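Chitin elicitor receptor kinase 1 (Arabidopsis thaliana, PDB 4EBZ) probably serves as a plant cell-surface receptor kinase that recognises chitin through the LysM domains of its extracellular part. Local coordinates at residues 145-150 / 181-186. Residues are numbered along the deposited sequence; the frame is centred on the assembly and turned at random.
Sequences TYPLRP and NGIVYV. With NAG (2-acetamido-2-deoxy-beta-D-glucopyranose), chain C.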
ATOM      1  N   THR A 145      -2.504  -0.400  -3.935  1.00 16.31           N
ATOM      2  CA  THR A 145      -2.581  -1.622  -3.172  1.00 17.34           C
ATOM      3  C   THR A 145      -3.499  -1.335  -1.988  1.00 16.01           C
ATOM      4  O   THR A 145      -3.139  -0.586  -1.076  1.00 18.67           O
ATOM      5  CB  THR A 145      -1.179  -2.017  -2.695  1.00 20.46           C
ATOM      6  OG1 THR A 145      -0.391  -2.323  -3.850  1.00 20.25           O
ATOM      7  CG2 THR A 145      -1.261  -3.289  -1.811  1.00 19.38           C
ATOM      8  N   TYR A 146      -4.702  -1.903  -2.035  1.00 17.77           N
ATOM      9  CA  TYR A 146      -5.796  -1.490  -1.153  1.00 19.77           C
ATOM     10  C   TYR A 146      -6.269  -2.623  -0.228  1.00 18.65           C
ATOM     11  O   TYR A 146      -6.965  -3.534  -0.656  1.00 20.08           O
ATOM     12  CB  TYR A 146      -6.956  -0.986  -2.038  1.00 20.17           C
ATOM     13  CG  TYR A 146      -8.141  -0.363  -1.305  1.00 22.89           C
ATOM     14  CD1 TYR A 146      -8.347   1.017  -1.311  1.00 22.41           C
ATOM     15  CD2 TYR A 146      -9.054  -1.159  -0.627  1.00 22.14           C
ATOM     16  CE1 TYR A 146      -9.434   1.588  -0.670  1.00 22.45           C
ATOM     17  CE2 TYR A 146     -10.146  -0.604   0.035  1.00 22.70           C
ATOM     18  CZ  TYR A 146     -10.336   0.763  -0.004  1.00 24.06           C
ATOM     19  OH  TYR A 146     -11.421   1.316   0.638  1.00 28.00           O
ATOM     20  N   PRO A 147      -5.891  -2.565   1.060  1.00 19.55           N
ATOM     21  CA  PRO A 147      -6.356  -3.609   1.978  1.00 19.07           C
ATOM     22  C   PRO A 147      -7.821  -3.391   2.322  1.00 17.65           C
ATOM     23  O   PRO A 147      -8.189  -2.309   2.764  1.00 18.01           O
ATOM     24  CB  PRO A 147      -5.455  -3.425   3.229  1.00 18.22           C
ATOM     25  CG  PRO A 147      -4.243  -2.628   2.715  1.00 19.31           C
ATOM     26  CD  PRO A 147      -4.835  -1.719   1.654  1.00 18.53           C
ATOM     27  N   LEU A 148      -8.640  -4.411   2.087  1.00 22.33           N
ATOM     28  CA  LEU A 148     -10.086  -4.326   2.291  1.00 22.00           C
ATOM     29  C   LEU A 148     -10.428  -4.291   3.777  1.00 23.65           C
ATOM     30  O   LEU A 148      -9.773  -4.950   4.587  1.00 25.31           O
ATOM     31  CB  LEU A 148     -10.774  -5.550   1.670  1.00 21.85           C
ATOM     32  CG  LEU A 148     -10.795  -5.616   0.149  1.00 17.89           C
ATOM     33  CD1 LEU A 148     -11.383  -6.990  -0.308  1.00 26.24           C
ATOM     34  CD2 LEU A 148     -11.622  -4.439  -0.426  1.00 22.14           C
ATOM     35  N   ARG A 149     -11.472  -3.538   4.120  1.00 24.23           N
ATOM     36  CA  ARG A 149     -11.997  -3.491   5.483  1.00 25.95           C
ATOM     37  C   ARG A 149     -13.499  -3.842   5.457  1.00 27.29           C
ATOM     38  O   ARG A 149     -14.137  -3.741   4.409  1.00 27.15           O
ATOM     39  CB  ARG A 149     -11.753  -2.101   6.120  1.00 20.05           C
ATOM     40  CG  ARG A 149     -10.272  -1.833   6.395  1.00 24.90           C
ATOM     41  CD  ARG A 149     -10.087  -0.444   7.057  1.00 32.53           C
ATOM     42  NE  ARG A 149     -11.071  -0.267   8.122  1.00 30.45           N
ATOM     43  CZ  ARG A 149     -10.901  -0.660   9.377  1.00 32.68           C
ATOM     44  NH1 ARG A 149      -9.760  -1.223   9.762  1.00 33.15           N
ATOM     45  NH2 ARG A 149     -11.883  -0.477  10.258  1.00 33.93           N
ATOM     46  N   PRO A 150     -14.054  -4.257   6.614  1.00 33.13           N
ATOM     47  CA  PRO A 150     -15.450  -4.713   6.685  1.00 33.89           C
ATOM     48  C   PRO A 150     -16.427  -3.710   6.100  1.00 35.06           C
ATOM     49  O   PRO A 150     -17.447  -4.113   5.531  1.00 35.82           O
ATOM     50  CB  PRO A 150     -15.696  -4.875   8.189  1.00 37.66           C
ATOM     51  CG  PRO A 150     -14.350  -5.134   8.770  1.00 36.07           C
ATOM     52  CD  PRO A 150     -13.385  -4.325   7.925  1.00 32.51           C
ATOM     53  N   ASN A 181     -11.217  -8.528   4.148  1.00 28.89           N
ATOM     54  CA  ASN A 181      -9.796  -8.793   4.354  1.00 34.27           C
ATOM     55  C   ASN A 181      -9.037  -9.032   3.039  1.00 28.94           C
ATOM     56  O   ASN A 181      -9.642  -9.226   1.991  1.00 30.45           O
ATOM     57  CB  ASN A 181      -9.630  -9.985   5.298  1.00 43.06           C
ATOM     58  CG  ASN A 181     -10.447 -11.160   4.862  1.00 50.56           C
ATOM     59  OD1 ASN A 181     -10.209 -11.708   3.791  1.00 54.91           O
ATOM     60  ND2 ASN A 181     -11.437 -11.542   5.667  1.00 52.14           N
ATOM     61  N   GLY A 182      -7.712  -9.018   3.094  1.00 28.59           N
ATOM     62  CA  GLY A 182      -6.907  -9.212   1.902  1.00 25.27           C
ATOM     63  C   GLY A 182      -6.798  -7.935   1.086  1.00 25.33           C
ATOM     64  O   GLY A 182      -7.277  -6.892   1.503  1.00 26.98           O
ATOM     65  N   ILE A 183      -6.135  -7.996  -0.062  1.00 20.12           N
ATOM     66  CA  ILE A 183      -5.945  -6.772  -0.825  1.00 18.01           C
ATOM     67  C   ILE A 183      -6.602  -6.843  -2.198  1.00 17.04           C
ATOM     68  O   ILE A 183      -6.769  -7.911  -2.751  1.00 22.98           O
ATOM     69  CB  ILE A 183      -4.476  -6.343  -0.966  1.00 31.85           C
ATOM     70  CG1 ILE A 183      -3.744  -7.244  -1.915  1.00 34.75           C
ATOM     71  CG2 ILE A 183      -3.744  -6.211   0.425  1.00 27.35           C
ATOM     72  CD1 ILE A 183      -2.959  -6.464  -2.893  1.00 42.21           C
ATOM     73  N   VAL A 184      -6.975  -5.677  -2.723  1.00 21.61           N
ATOM     74  CA  VAL A 184      -7.365  -5.562  -4.125  1.00 22.88           C
ATOM     75  C   VAL A 184      -6.524  -4.432  -4.718  1.00 21.55           C
ATOM     76  O   VAL A 184      -6.005  -3.563  -3.972  1.00 22.53           O
ATOM     77  CB  VAL A 184      -8.876  -5.238  -4.286  1.00 21.83           C
ATOM     78  CG1 VAL A 184      -9.739  -6.472  -3.924  1.00 22.55           C
ATOM     79  CG2 VAL A 184      -9.266  -4.012  -3.432  1.00 19.92           C
ATOM     80  N   TYR A 185      -6.377  -4.457  -6.043  1.00 21.14           N
ATOM     81  CA  TYR A 185      -5.666  -3.395  -6.743  1.00 21.99           C
ATOM     82  C   TYR A 185      -6.673  -2.494  -7.422  1.00 20.12           C
ATOM     83  O   TYR A 185      -7.498  -2.984  -8.207  1.00 23.10           O
ATOM     84  CB  TYR A 185      -4.753  -3.997  -7.796  1.00 19.57           C
ATOM     85  CG  TYR A 185      -3.729  -4.914  -7.179  1.00 20.37           C
ATOM     86  CD1 TYR A 185      -2.736  -4.407  -6.364  1.00 20.33           C
ATOM     87  CD2 TYR A 185      -3.780  -6.288  -7.395  1.00 27.38           C
ATOM     88  CE1 TYR A 185      -1.788  -5.249  -5.792  1.00 25.50           C
ATOM     89  CE2 TYR A 185      -2.855  -7.137  -6.825  1.00 33.28           C
ATOM     90  CZ  TYR A 185      -1.860  -6.607  -6.024  1.00 32.07           C
ATOM     91  OH  TYR A 185      -0.931  -7.448  -5.457  1.00 36.05           O
ATOM     92  N   VAL A 186      -6.573  -1.197  -7.135  1.00 20.82           N
ATOM     93  CA  VAL A 186      -7.512  -0.191  -7.622  1.00 22.84           C
ATOM     94  C   VAL A 186      -6.755   0.893  -8.382  1.00 23.15           C
ATOM     95  O   VAL A 186      -5.803   1.436  -7.856  1.00 23.68           O
ATOM     96  CB  VAL A 186      -8.168   0.476  -6.401  1.00 22.79           C
ATOM     97  CG1 VAL A 186      -9.152   1.580  -6.804  1.00 23.69           C
ATOM     98  CG2 VAL A 186      -8.829  -0.617  -5.503  1.00 24.87           C
TER
HETATM   99  C1  NAG C   1      -5.901  -5.119   9.729  1.00 21.85           C
HETATM  100  C2  NAG C   1      -6.566  -3.873  10.339  1.00 25.09           C
HETATM  101  C3  NAG C   1      -7.054  -4.176  11.757  1.00 29.64           C
HETATM  102  C4  NAG C   1      -7.835  -5.478  11.857  1.00 33.16           C
HETATM  103  C5  NAG C   1      -7.060  -6.577  11.136  1.00 29.36           C
HETATM  104  C6  NAG C   1      -7.827  -7.897  11.126  1.00 32.41           C
HETATM  105  C7  NAG C   1      -5.944  -1.535   9.893  1.00 25.51           C
HETATM  106  C8  NAG C   1      -4.923  -0.444  10.105  1.00 22.17           C
HETATM  107  N2  NAG C   1      -5.651  -2.739  10.392  1.00 22.71           N
HETATM  108  O3  NAG C   1      -7.776  -3.083  12.287  1.00 33.80           O
HETATM  109  O4  NAG C   1      -7.946  -5.830  13.223  1.00 37.62           O
HETATM  110  O5  NAG C   1      -6.874  -6.153   9.795  1.00 26.78           O
HETATM  111  O6  NAG C   1      -9.104  -7.608  10.595  1.00 40.10           O
HETATM  112  O7  NAG C   1      -6.981  -1.267   9.284  1.00 25.31           O
HETATM  113  O   HOH W   1      -7.233  -6.203   4.580  1.00 29.05           O
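Tyr-146 and Val-184 exchange two backbone hydrogen bonds as an antiparallel hydrogen-bonded pair: Tyr-146 N reaches Val-184 O at 2.9 Å, and Val-184 N returns to Tyr-146 O at 3.0 Å. Beyond the strand, Leu-148 N donates to Gly-182 O (2.9 Å), and one water donates to both Leu-148 O and Gly-182 O. Gly-182 O also receives a CA-H...O contact from Pro-147 CA (3.4 Å). Arg-149 takes no part in the pairing with 181-186; its NH1 donates to O7 of a bound N-acetylglucosamine (2.8 Å). Just past strand 143-147, Leu-148 CD2 meets Val-184 CG2 at 3.8 Å, the two side chains crossing at about a right angle, while Leu-148 CD1 lies against Asn-181 O. Leu-148 also touches Ile-157 of helix 154-161, and an alanine here would probably leave a gap between Val-184 and that helix. Tyr-146 lies beside Val-184, CD2 4.0 Å from its CG2, where chi1 of -173° places the ring opposite the backbone N; its OH is hydrogen-bonded to Asp-152 OD1. On the other face, Thr-145 OG1 lies in plane at the edge of the Tyr-185 ring but is hydrogen-bonded to Asn-128 O. The strands flank two helices in sequence, the beta-alpha-alpha-beta fold of a LysM domain.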